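Local coordinates for PHD finger protein 14 (Danio rerio, PDB 7D86) that reads chromatin by binding histone H3, preferring the unmodified tail, through its zinc-finger PZP module, and represses PDGFRA expression, at residues 10-15 with 38-43; 25-30 with 34-39; 82-87 with 94-99; 167-172 with 195-200; 72-75 with 80-83. All coordinates share one frame; numbering follows the deposited sequence.

Contact 1: residues 10-15 with 38-43; sequences LICCVC and EGCYGV. With ZN (zinc ion), chain E.
C12, C15 and C40 meet at one zinc ion, and the metal is the main tie between residues 10-15 and 38-43, with one apolar contact beside it. SG of C12, of C15 and of C40 each stand 2.3 Å from the zinc ion. The SG atoms of C12 and C40 are 3.9 Å apart, as expected for two thiolates sharing a metal. The two cysteines of the knuckle reach it differently: in C12 the sulfur lies anti to the backbone N (chi1 175°), whereas in C15 it sits between N and the carbonyl carbon (chi1 67°), and both SG atoms thereby converge on the ion.

The packed side is carried by V14. Its CB comes 3.9 Å from CB of C40; CG1 lies near the same CB and CG2 near the carbonyl O of C40, and V36, V96 and L100 pack against the valine to bury it. The backbone N of V14 donates to SG of C12 at 3.3 Å, and the N of C15 adds a weaker bond; such N-H···S bonds probably spread the negative charge of the thiolate. By contrast C15 and C40 are partly open to solvent.

With ND1 of H37 as fourth ligand, three cysteines and one histidine form the first zinc site of the amino-terminal PHD finger, built from a CxxC knuckle and a His-Cys pair.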
# COMPACT_ATOMS: atom_id res chain seq x y z
N LEU A 10 -2.67 17.52 3.78
CA LEU A 10 -2.76 16.13 4.22
C LEU A 10 -2.07 15.23 3.19
O LEU A 10 -1.83 15.62 2.05
CB LEU A 10 -4.22 15.71 4.40
CG LEU A 10 -5.05 16.39 5.51
CD1 LEU A 10 -6.49 15.89 5.49
CD2 LEU A 10 -4.44 16.17 6.88
N ILE A 11 -1.75 14.01 3.62
CA ILE A 11 -1.06 13.05 2.77
C ILE A 11 -1.91 11.80 2.63
O ILE A 11 -2.42 11.28 3.62
CB ILE A 11 0.33 12.69 3.34
CG1 ILE A 11 1.16 13.96 3.51
CG2 ILE A 11 1.04 11.66 2.43
CD1 ILE A 11 2.51 13.74 4.14
N CYS A 12 -2.03 11.31 1.40
CA CYS A 12 -2.68 10.03 1.13
C CYS A 12 -1.76 8.89 1.54
O CYS A 12 -0.62 8.81 1.08
CB CYS A 12 -3.03 9.91 -0.35
SG CYS A 12 -3.70 8.28 -0.75
N CYS A 13 -2.24 8.01 2.41
CA CYS A 13 -1.42 6.91 2.90
C CYS A 13 -1.28 5.77 1.89
O CYS A 13 -0.58 4.79 2.17
CB CYS A 13 -2.00 6.37 4.21
SG CYS A 13 -3.48 5.39 3.94
N VAL A 14 -1.90 5.88 0.72
CA VAL A 14 -1.76 4.86 -0.32
C VAL A 14 -0.68 5.24 -1.32
O VAL A 14 0.26 4.48 -1.55
CB VAL A 14 -3.12 4.63 -1.02
CG1 VAL A 14 -2.94 3.70 -2.24
CG2 VAL A 14 -4.12 4.04 -0.03
N CYS A 15 -0.78 6.43 -1.92
CA CYS A 15 0.17 6.88 -2.93
C CYS A 15 1.21 7.85 -2.40
O CYS A 15 2.13 8.20 -3.14
CB CYS A 15 -0.58 7.53 -4.10
SG CYS A 15 -1.40 9.08 -3.66
N GLU A 38 -9.85 9.97 -2.06
CA GLU A 38 -11.08 9.31 -2.50
C GLU A 38 -10.78 8.31 -3.61
O GLU A 38 -11.21 7.15 -3.55
CB GLU A 38 -12.09 10.35 -2.99
CG GLU A 38 -12.70 11.22 -1.92
CD GLU A 38 -13.45 12.40 -2.50
OE1 GLU A 38 -13.05 12.89 -3.58
OE2 GLU A 38 -14.44 12.84 -1.88
N GLY A 39 -10.04 8.74 -4.63
CA GLY A 39 -9.73 7.88 -5.76
C GLY A 39 -8.79 6.74 -5.44
O GLY A 39 -8.74 5.77 -6.20
N CYS A 40 -8.06 6.82 -4.33
CA CYS A 40 -7.21 5.71 -3.91
C CYS A 40 -7.92 4.72 -3.01
O CYS A 40 -7.32 3.70 -2.64
CB CYS A 40 -5.95 6.24 -3.21
SG CYS A 40 -4.80 7.11 -4.31
N TYR A 41 -9.18 4.97 -2.64
CA TYR A 41 -9.92 4.09 -1.74
C TYR A 41 -11.24 3.61 -2.31
O TYR A 41 -12.00 2.93 -1.60
CB TYR A 41 -10.17 4.80 -0.40
CG TYR A 41 -10.42 3.87 0.77
CD1 TYR A 41 -9.49 2.89 1.11
CD2 TYR A 41 -11.57 3.99 1.56
CE1 TYR A 41 -9.70 2.05 2.17
CE2 TYR A 41 -11.78 3.14 2.64
CZ TYR A 41 -10.84 2.18 2.94
OH TYR A 41 -11.04 1.34 4.01
N GLY A 42 -11.55 3.92 -3.56
CA GLY A 42 -12.83 3.58 -4.14
C GLY A 42 -13.95 4.53 -3.82
O GLY A 42 -15.11 4.23 -4.14
N VAL A 43 -13.66 5.67 -3.19
CA VAL A 43 -14.68 6.66 -2.86
C VAL A 43 -14.68 7.78 -3.90
O VAL A 43 -15.53 7.82 -4.78
CB VAL A 43 -14.46 7.23 -1.44
CG1 VAL A 43 -15.52 8.28 -1.11
CG2 VAL A 43 -14.47 6.11 -0.41
ZN ZN E . -3.57 8.62 -3.06

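Contact 2: residues 25-30 with 34-39; sequences EIIQCD and VTVHEG. With ZN (zinc ion), chain E; ZN (zinc ion), chain F.
I26 and H37, paired across a two-stranded hairpin, point to one face; with CG1 and CG both anti to the carbonyl carbon (chi1 -72° and -76°) they cross obliquely there. CG1 of I26 comes 3.5 Å from CD2 of H37. E38 uses a similar first torsion with an extended chain, and its carboxylate is thus carried back to the start of the partner strand.

The strands are antiparallel. I27 and V36 form the hydrogen-bonded pair, with I27 N to V36 O at 2.8 Å and V36 N to I27 O at 3.0 Å; I26 with H37 and Q28 with T35 are the non-hydrogen-bonded pairs flanking it. Beyond them C29 N donates to V34 O at 2.7 Å, and at the far end E38 N reaches E25 O at 2.9 Å. E25 N answers with a nearly straight bond to OE1 of E38 (3.1 Å, 170°), entering from above the carboxylate plane. On the other face CG1 of I27 lies beside CG1 of V36, 4.0 Å away. T35 turns its methyl along Q28, while its hydroxyl bonds to I11 O.

Each end of this hairpin therefore supplies a zinc ligand, C29 for the second site of the finger and H37 for the first. H37 binds its zinc ion through ND1 and gives NE2 to the carbonyl of N19, which should fix the ring's rotation and probably strengthens ND1 as a donor to the metal.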
# COMPACT_ATOMS: atom_id res chain seq x y z
N GLU A 25 -10.43 14.47 -3.43
CA GLU A 25 -10.02 15.06 -2.17
C GLU A 25 -9.40 14.00 -1.26
O GLU A 25 -9.69 12.81 -1.38
CB GLU A 25 -11.20 15.73 -1.46
CG GLU A 25 -11.74 16.95 -2.19
CD GLU A 25 -12.65 17.79 -1.32
OE1 GLU A 25 -13.42 17.21 -0.53
OE2 GLU A 25 -12.59 19.04 -1.43
N ILE A 26 -8.53 14.45 -0.37
CA ILE A 26 -7.95 13.59 0.66
C ILE A 26 -8.88 13.62 1.87
O ILE A 26 -9.00 14.64 2.54
CB ILE A 26 -6.53 14.03 1.03
CG1 ILE A 26 -5.56 13.71 -0.11
CG2 ILE A 26 -6.09 13.38 2.33
CD1 ILE A 26 -4.10 13.96 0.23
N ILE A 27 -9.54 12.50 2.14
CA ILE A 27 -10.46 12.39 3.25
C ILE A 27 -9.75 11.71 4.40
O ILE A 27 -8.71 11.06 4.23
CB ILE A 27 -11.75 11.63 2.87
CG1 ILE A 27 -11.40 10.22 2.38
CG2 ILE A 27 -12.52 12.40 1.80
CD1 ILE A 27 -12.60 9.37 2.03
N GLN A 28 -10.30 11.86 5.60
CA GLN A 28 -9.67 11.37 6.81
C GLN A 28 -10.68 10.60 7.64
O GLN A 28 -11.82 11.04 7.81
CB GLN A 28 -9.08 12.53 7.64
CG GLN A 28 -8.42 12.10 8.93
CD GLN A 28 -7.67 13.25 9.58
OE1 GLN A 28 -8.16 14.37 9.64
NE2 GLN A 28 -6.46 12.96 10.06
N CYS A 29 -10.26 9.44 8.14
CA CYS A 29 -11.15 8.65 8.98
C CYS A 29 -11.35 9.37 10.31
O CYS A 29 -10.38 9.71 10.99
CB CYS A 29 -10.59 7.26 9.21
SG CYS A 29 -11.65 6.26 10.26
N ASP A 30 -12.61 9.59 10.68
CA ASP A 30 -12.88 10.30 11.92
C ASP A 30 -12.59 9.45 13.15
O ASP A 30 -12.48 10.01 14.25
CB ASP A 30 -14.31 10.81 11.91
CG ASP A 30 -14.46 12.09 11.13
OD1 ASP A 30 -13.91 13.12 11.57
OD2 ASP A 30 -15.09 12.07 10.05
N VAL A 34 -6.74 7.97 9.70
CA VAL A 34 -6.04 7.65 8.47
C VAL A 34 -6.53 8.57 7.36
O VAL A 34 -7.69 8.99 7.34
CB VAL A 34 -6.23 6.16 8.11
CG1 VAL A 34 -7.64 5.90 7.58
CG2 VAL A 34 -5.17 5.71 7.10
N THR A 35 -5.63 8.90 6.43
CA THR A 35 -5.91 9.85 5.36
C THR A 35 -5.65 9.19 4.02
O THR A 35 -4.65 8.48 3.85
CB THR A 35 -5.06 11.11 5.50
OG1 THR A 35 -3.68 10.74 5.65
CG2 THR A 35 -5.49 11.92 6.71
N VAL A 36 -6.54 9.43 3.05
CA VAL A 36 -6.48 8.74 1.77
C VAL A 36 -7.21 9.57 0.73
O VAL A 36 -8.19 10.26 1.04
CB VAL A 36 -7.06 7.31 1.89
CG1 VAL A 36 -8.56 7.36 2.22
CG2 VAL A 36 -6.80 6.51 0.62
N HIS A 37 -6.71 9.54 -0.51
CA HIS A 37 -7.46 10.04 -1.64
C HIS A 37 -8.76 9.26 -1.78
O HIS A 37 -8.77 8.03 -1.64
CB HIS A 37 -6.66 9.89 -2.95
CG HIS A 37 -5.57 10.90 -3.14
ND1 HIS A 37 -4.25 10.54 -3.31
CD2 HIS A 37 -5.61 12.25 -3.24
CE1 HIS A 37 -3.52 11.63 -3.49
NE2 HIS A 37 -4.32 12.68 -3.45
N GLU A 38 -9.85 9.97 -2.06
CA GLU A 38 -11.08 9.31 -2.50
C GLU A 38 -10.78 8.31 -3.61
O GLU A 38 -11.21 7.15 -3.55
CB GLU A 38 -12.09 10.35 -2.99
CG GLU A 38 -12.70 11.22 -1.92
CD GLU A 38 -13.45 12.40 -2.50
OE1 GLU A 38 -13.05 12.89 -3.58
OE2 GLU A 38 -14.44 12.84 -1.88
N GLY A 39 -10.04 8.74 -4.63
CA GLY A 39 -9.73 7.88 -5.76
C GLY A 39 -8.79 6.74 -5.44
O GLY A 39 -8.74 5.77 -6.20
ZN ZN E . -3.57 8.62 -3.06
ZN ZN F . -10.36 4.28 10.49

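Contact 3: residues 82-87 with 94-99; sequences DGIFKE and VHVVCA. With ZN (zinc ion), chain C.
F85 and H95 lie side by side and point the same way, their ring centres 4.2 Å apart and their planes inclined at 32°. The overlap is off-centre: CD2 of H95 rides over the rim of the phenyl face, and CZ of F85 approaches NE2 of the imidazole. While one face of the histidine meets phenylalanine, its edge is spoken for by D82, whose carbonyl O accepts from NE2 in the ring plane at 2.6 Å, though with a bent N-H···O angle of 135°. G83 follows with a positive phi, a backbone that calls for glycine.

On the other side of the strand, V96 runs alongside two neighbours, its CG2 being 3.6 Å from CG of K86 and 4.0 Å from CG2 of I84. The lysine chain then bends at chi2 and its NZ departs for Y41 and D65. Backbone bonds fix the register: K86 N to V94 O (2.9 Å), V94 N to K86 O (3.0 Å), and V96 N to I84 O where strand gives way to helix. A water links I84 O with V97 N.

With ND1 on the zinc ion at 2.0 Å and NE2 tied to a carbonyl, H95 is gripped at both nitrogens; the D82 carbonyl probably makes ND1 a more electron-rich ligand.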
# COMPACT_ATOMS: atom_id res chain seq x y z
N ASP A 82 -0.10 -0.20 10.22
CA ASP A 82 -0.46 1.15 9.82
C ASP A 82 -1.13 1.14 8.44
O ASP A 82 -1.29 0.09 7.81
CB ASP A 82 0.78 2.04 9.83
CG ASP A 82 1.44 2.09 11.19
OD1 ASP A 82 0.72 2.15 12.20
OD2 ASP A 82 2.69 2.06 11.24
N GLY A 83 -1.53 2.31 7.98
CA GLY A 83 -2.12 2.42 6.66
C GLY A 83 -3.59 2.07 6.65
O GLY A 83 -4.24 1.92 7.69
N ILE A 84 -4.13 1.94 5.45
CA ILE A 84 -5.57 1.77 5.28
C ILE A 84 -5.84 0.42 4.64
O ILE A 84 -5.05 -0.08 3.82
CB ILE A 84 -6.18 2.95 4.49
CG1 ILE A 84 -7.66 3.13 4.86
CG2 ILE A 84 -6.02 2.78 2.99
CD1 ILE A 84 -8.26 4.41 4.35
N PHE A 85 -6.95 -0.20 5.04
CA PHE A 85 -7.25 -1.60 4.75
C PHE A 85 -8.57 -1.73 4.00
O PHE A 85 -9.47 -0.89 4.11
CB PHE A 85 -7.35 -2.44 6.03
CG PHE A 85 -6.07 -2.58 6.77
CD1 PHE A 85 -5.62 -1.57 7.61
CD2 PHE A 85 -5.32 -3.74 6.66
CE1 PHE A 85 -4.44 -1.70 8.31
CE2 PHE A 85 -4.13 -3.88 7.36
CZ PHE A 85 -3.69 -2.86 8.19
N LYS A 86 -8.67 -2.83 3.24
CA LYS A 86 -9.92 -3.30 2.66
C LYS A 86 -10.12 -4.76 3.03
O LYS A 86 -9.15 -5.51 3.21
CB LYS A 86 -9.94 -3.17 1.12
CG LYS A 86 -10.09 -1.76 0.56
CD LYS A 86 -11.55 -1.32 0.54
CE LYS A 86 -11.74 -0.06 -0.29
NZ LYS A 86 -13.13 0.47 -0.20
N GLU A 87 -11.38 -5.18 3.10
CA GLU A 87 -11.71 -6.55 3.46
C GLU A 87 -11.56 -7.47 2.25
O GLU A 87 -11.86 -7.09 1.12
CB GLU A 87 -13.14 -6.63 4.01
CG GLU A 87 -13.45 -7.89 4.79
CD GLU A 87 -14.76 -7.79 5.57
OE1 GLU A 87 -15.61 -6.94 5.22
OE2 GLU A 87 -14.93 -8.55 6.54
N VAL A 94 -6.50 -6.69 3.99
CA VAL A 94 -5.24 -6.38 3.34
C VAL A 94 -5.13 -4.87 3.16
O VAL A 94 -6.13 -4.17 3.01
CB VAL A 94 -5.09 -7.10 1.98
CG1 VAL A 94 -4.99 -8.61 2.17
CG2 VAL A 94 -6.26 -6.76 1.07
N HIS A 95 -3.89 -4.36 3.16
CA HIS A 95 -3.67 -2.98 2.77
C HIS A 95 -4.13 -2.75 1.34
O HIS A 95 -3.95 -3.60 0.45
CB HIS A 95 -2.19 -2.59 2.87
CG HIS A 95 -1.67 -2.53 4.26
ND1 HIS A 95 -0.79 -3.46 4.77
CD2 HIS A 95 -1.91 -1.65 5.27
CE1 HIS A 95 -0.51 -3.16 6.02
NE2 HIS A 95 -1.17 -2.07 6.35
N VAL A 96 -4.73 -1.58 1.09
CA VAL A 96 -4.94 -1.14 -0.28
C VAL A 96 -3.61 -1.16 -1.04
O VAL A 96 -3.54 -1.63 -2.19
CB VAL A 96 -5.59 0.25 -0.32
CG1 VAL A 96 -5.51 0.84 -1.72
CG2 VAL A 96 -7.04 0.18 0.17
N VAL A 97 -2.54 -0.67 -0.42
CA VAL A 97 -1.27 -0.59 -1.14
C VAL A 97 -0.73 -1.99 -1.44
O VAL A 97 -0.20 -2.24 -2.52
CB VAL A 97 -0.26 0.28 -0.36
CG1 VAL A 97 0.28 -0.43 0.86
CG2 VAL A 97 0.87 0.72 -1.28
N CYS A 98 -0.90 -2.93 -0.51
CA CYS A 98 -0.43 -4.29 -0.79
C CYS A 98 -1.22 -4.90 -1.94
O CYS A 98 -0.66 -5.64 -2.77
CB CYS A 98 -0.53 -5.16 0.47
SG CYS A 98 0.73 -4.76 1.73
N ALA A 99 -2.50 -4.57 -2.04
CA ALA A 99 -3.31 -5.09 -3.14
C ALA A 99 -2.86 -4.52 -4.48
O ALA A 99 -2.98 -5.20 -5.51
CB ALA A 99 -4.79 -4.78 -2.90
ZN ZN C . -0.08 -5.12 3.89
O HOH W 1 -2.77 0.79 2.19

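Contact 4: residues 167-172 with 195-200; sequences LLSEAA and KWKRKN
Strand 168-170, which pairs with strand 181-183 in the two-stranded sheet of the second PHD finger, and helix 191-204 keep their backbones well apart where L168 meets K197: from CA of K197 to the carbonyl O of L168 is 7.0 Å. One long side chain closes that distance.

The lysine does so by being nearly straight. CG leaves anti to the carbonyl carbon (chi1 -69°) and every later torsion is close to trans, so the ammonium group is delivered to the strand end-on. NZ donates to L168 O at 2.8 Å, yet it comes from above the carbonyl plane, with a C=O···N angle of 127°; the lysine's CE also lies 3.3 Å from L168 O. OG of S169 is as near as 3.0 Å to NZ of K197, but the angle is too poor for a hydrogen bond. Burial of the lysine makes the bond to L168 a likely part of what stabilises its charge. Meanwhile CG of K197 packs over one face of the indole of its neighbour W196.

L168 itself turns its end away, onto V97, Y101 and V159, while the same helix presents N200, whose side chain bonds to L16 O, and packs on I11 of the first PHD finger. The helix thus bridges the two PHD fingers of the module, with K197 as one of its links to the second.

Beside the main bond, a water accepts from E170 N at 3.0 Å and, weakly, from NZ of K197 at 3.5 Å.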
# COMPACT_ATOMS: atom_id res chain seq x y z
N LEU A 167 9.99 3.56 -2.08
CA LEU A 167 10.37 2.74 -3.23
C LEU A 167 9.22 2.40 -4.17
O LEU A 167 9.46 1.84 -5.24
CB LEU A 167 11.03 1.44 -2.74
CG LEU A 167 12.24 1.64 -1.82
CD1 LEU A 167 12.80 0.30 -1.40
CD2 LEU A 167 13.31 2.46 -2.54
N LEU A 168 7.98 2.71 -3.80
CA LEU A 168 6.82 2.38 -4.62
C LEU A 168 6.50 3.54 -5.54
O LEU A 168 6.45 4.70 -5.11
CB LEU A 168 5.60 2.06 -3.75
CG LEU A 168 5.74 0.97 -2.70
CD1 LEU A 168 4.40 0.76 -1.98
CD2 LEU A 168 6.23 -0.34 -3.33
N SER A 169 6.28 3.23 -6.82
CA SER A 169 5.95 4.22 -7.83
C SER A 169 4.70 3.81 -8.59
O SER A 169 4.38 2.63 -8.71
CB SER A 169 7.11 4.42 -8.83
OG SER A 169 8.31 4.79 -8.17
N GLU A 170 4.00 4.81 -9.11
CA GLU A 170 2.90 4.59 -10.05
C GLU A 170 3.19 5.41 -11.30
O GLU A 170 3.37 6.62 -11.21
CB GLU A 170 1.56 4.98 -9.44
CG GLU A 170 0.37 4.78 -10.39
CD GLU A 170 -0.96 5.19 -9.77
OE1 GLU A 170 -2.01 4.91 -10.39
OE2 GLU A 170 -0.96 5.78 -8.68
N ALA A 171 3.23 4.74 -12.45
CA ALA A 171 3.45 5.45 -13.70
C ALA A 171 2.27 6.37 -14.01
O ALA A 171 1.12 6.08 -13.69
CB ALA A 171 3.65 4.45 -14.85
N ALA A 172 2.57 7.50 -14.66
CA ALA A 172 1.49 8.39 -15.07
C ALA A 172 0.66 7.75 -16.18
O ALA A 172 1.12 6.85 -16.91
CB ALA A 172 2.06 9.72 -15.54
N LYS A 195 13.14 10.51 -1.99
CA LYS A 195 13.29 11.53 -0.95
C LYS A 195 11.94 12.09 -0.53
O LYS A 195 11.62 12.15 0.67
CB LYS A 195 14.23 12.63 -1.45
CG LYS A 195 15.67 12.40 -1.00
CD LYS A 195 16.57 13.58 -1.34
CE LYS A 195 16.92 13.58 -2.81
NZ LYS A 195 18.31 14.06 -3.07
N TRP A 196 11.11 12.51 -1.48
CA TRP A 196 9.84 13.11 -1.06
C TRP A 196 8.85 12.05 -0.61
O TRP A 196 7.99 12.34 0.24
CB TRP A 196 9.25 14.01 -2.16
CG TRP A 196 8.77 13.31 -3.41
CD1 TRP A 196 9.43 13.22 -4.60
CD2 TRP A 196 7.51 12.65 -3.59
NE1 TRP A 196 8.66 12.53 -5.51
CE2 TRP A 196 7.48 12.17 -4.91
CE3 TRP A 196 6.41 12.41 -2.76
CZ2 TRP A 196 6.40 11.46 -5.42
CZ3 TRP A 196 5.34 11.72 -3.26
CH2 TRP A 196 5.34 11.25 -4.59
N LYS A 197 8.96 10.82 -1.11
CA LYS A 197 8.07 9.77 -0.61
C LYS A 197 8.43 9.37 0.82
O LYS A 197 7.54 9.17 1.65
CB LYS A 197 8.11 8.54 -1.53
CG LYS A 197 7.46 8.79 -2.88
CD LYS A 197 7.84 7.68 -3.86
CE LYS A 197 7.17 7.91 -5.20
NZ LYS A 197 7.68 6.97 -6.24
N ARG A 198 9.72 9.21 1.11
CA ARG A 198 10.11 8.91 2.49
C ARG A 198 9.67 10.02 3.43
O ARG A 198 9.20 9.76 4.55
CB ARG A 198 11.62 8.71 2.58
CG ARG A 198 12.12 7.44 1.95
CD ARG A 198 13.64 7.33 2.04
NE ARG A 198 14.09 7.05 3.40
CZ ARG A 198 15.36 7.09 3.79
NH1 ARG A 198 16.31 7.43 2.93
NH2 ARG A 198 15.68 6.81 5.04
N LYS A 199 9.80 11.27 2.98
CA LYS A 199 9.38 12.41 3.80
C LYS A 199 7.88 12.38 4.06
O LYS A 199 7.43 12.57 5.19
CB LYS A 199 9.80 13.72 3.12
CG LYS A 199 9.33 14.96 3.86
CD LYS A 199 9.79 16.23 3.16
CE LYS A 199 9.29 17.47 3.89
NZ LYS A 199 9.85 17.61 5.26
N ASN A 200 7.08 12.12 3.02
CA ASN A 200 5.63 12.10 3.20
C ASN A 200 5.18 10.90 4.02
O ASN A 200 4.23 11.01 4.80
CB ASN A 200 4.92 12.12 1.85
CG ASN A 200 4.90 13.50 1.23
OD1 ASN A 200 5.48 14.44 1.77
ND2 ASN A 200 4.22 13.64 0.10
O HOH W 2 4.67 7.47 -7.92

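Contact 5: residues 72-75 with 80-83; sequences SPSC and SQDG. With ZN (zinc ion), chain C.
S74 and Q81 face each other across the zinc-knuckle loop of the C2HC pre-PHD finger, the turn that follows C75 towards C78 and then doubles back. The contact lies at the surface.

Direct side-chain bonding is slight. NE2 of Q81 donates to OG of S74 at 3.2 Å, a weak bond because the N-H···O angle is only 128°. The glutamine reaches that far because CG is anti to the carbonyl carbon (chi1 -68°) and the chain beyond it is extended.

Water does most of the bridging. The backbones are too far apart to bond directly, C75 N standing 4.3 Å from S80 O, but one water accepts from C75 N and donates to S80 O, both at 2.7 Å. A second water donates to P73 O at 2.8 Å and to Q81 O at 3.1 Å. The two segments are therefore paired through solvent where a hairpin would use amide bonds.

Within residues 80-83, OG of S80 accepts from D82 N at 3.1 Å, an ST turn just before G83. Apolar packing falls to P73, which turns from this pairing onto F85 and W93. Metal binding holds the inner end: beside the other ligands C78, H95 and C98, C75 points its sulfur anti to the backbone N and binds the zinc ion, SG to metal 2.4 Å.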
# COMPACT_ATOMS: atom_id res chain seq x y z
N SER A 72 -9.08 -3.24 14.40
CA SER A 72 -7.76 -2.79 14.00
C SER A 72 -7.08 -3.99 13.36
O SER A 72 -6.48 -4.81 14.05
CB SER A 72 -6.94 -2.27 15.19
OG SER A 72 -7.48 -1.06 15.67
N PRO A 73 -7.16 -4.13 12.04
CA PRO A 73 -6.79 -5.40 11.42
C PRO A 73 -5.29 -5.52 11.23
O PRO A 73 -4.53 -4.56 11.35
CB PRO A 73 -7.52 -5.33 10.07
CG PRO A 73 -7.46 -3.87 9.72
CD PRO A 73 -7.56 -3.12 11.04
N SER A 74 -4.87 -6.74 10.94
CA SER A 74 -3.55 -7.02 10.38
C SER A 74 -3.72 -7.36 8.91
O SER A 74 -4.77 -7.85 8.49
CB SER A 74 -2.87 -8.17 11.12
OG SER A 74 -2.56 -7.82 12.45
N CYS A 75 -2.68 -7.09 8.13
CA CYS A 75 -2.70 -7.42 6.71
C CYS A 75 -2.32 -8.87 6.50
O CYS A 75 -1.40 -9.39 7.15
CB CYS A 75 -1.75 -6.50 5.93
SG CYS A 75 -1.81 -6.74 4.14
N SER A 80 2.84 -4.80 8.61
CA SER A 80 2.48 -3.46 9.05
C SER A 80 1.03 -3.41 9.51
O SER A 80 0.14 -3.98 8.88
CB SER A 80 2.69 -2.46 7.92
OG SER A 80 2.14 -1.20 8.26
N GLN A 81 0.80 -2.72 10.62
CA GLN A 81 -0.56 -2.44 11.07
C GLN A 81 -0.96 -0.99 10.85
O GLN A 81 -2.06 -0.59 11.24
CB GLN A 81 -0.73 -2.84 12.53
CG GLN A 81 -0.66 -4.34 12.73
CD GLN A 81 -0.75 -4.76 14.18
OE1 GLN A 81 -0.82 -3.92 15.08
NE2 GLN A 81 -0.76 -6.07 14.42
N ASP A 82 -0.10 -0.20 10.22
CA ASP A 82 -0.46 1.15 9.82
C ASP A 82 -1.13 1.14 8.44
O ASP A 82 -1.29 0.09 7.81
CB ASP A 82 0.78 2.04 9.83
CG ASP A 82 1.44 2.09 11.19
OD1 ASP A 82 0.72 2.15 12.20
OD2 ASP A 82 2.69 2.06 11.24
N GLY A 83 -1.53 2.31 7.98
CA GLY A 83 -2.12 2.42 6.66
C GLY A 83 -3.59 2.07 6.65
O GLY A 83 -4.24 1.92 7.69
ZN ZN C . -0.08 -5.12 3.89
O HOH W 3 -4.72 -1.90 12.09
O HOH W 4 -0.21 -6.60 9.23

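In the fold
From the N terminus, contact 1 closes the first long loop, bringing residues 10-15 to 38-43. The short hairpin of contact 2 lies wholly within that span and shares E38 and G39 with it, and the two together supply all four ligands of the first zinc of the first PHD finger. Further on, contact 5 closes a tight loop, and contact 3 opens on its last residues, D82 and G83; both serve the zinc of the pre-PHD finger. The Y41 hydroxyl bonds to F85 O, joining contact 1 to contact 3. Contact 4 closes last, and touches contact 3 through L168 on V97 and contact 1 through N200 on I11, uniting all three fingers.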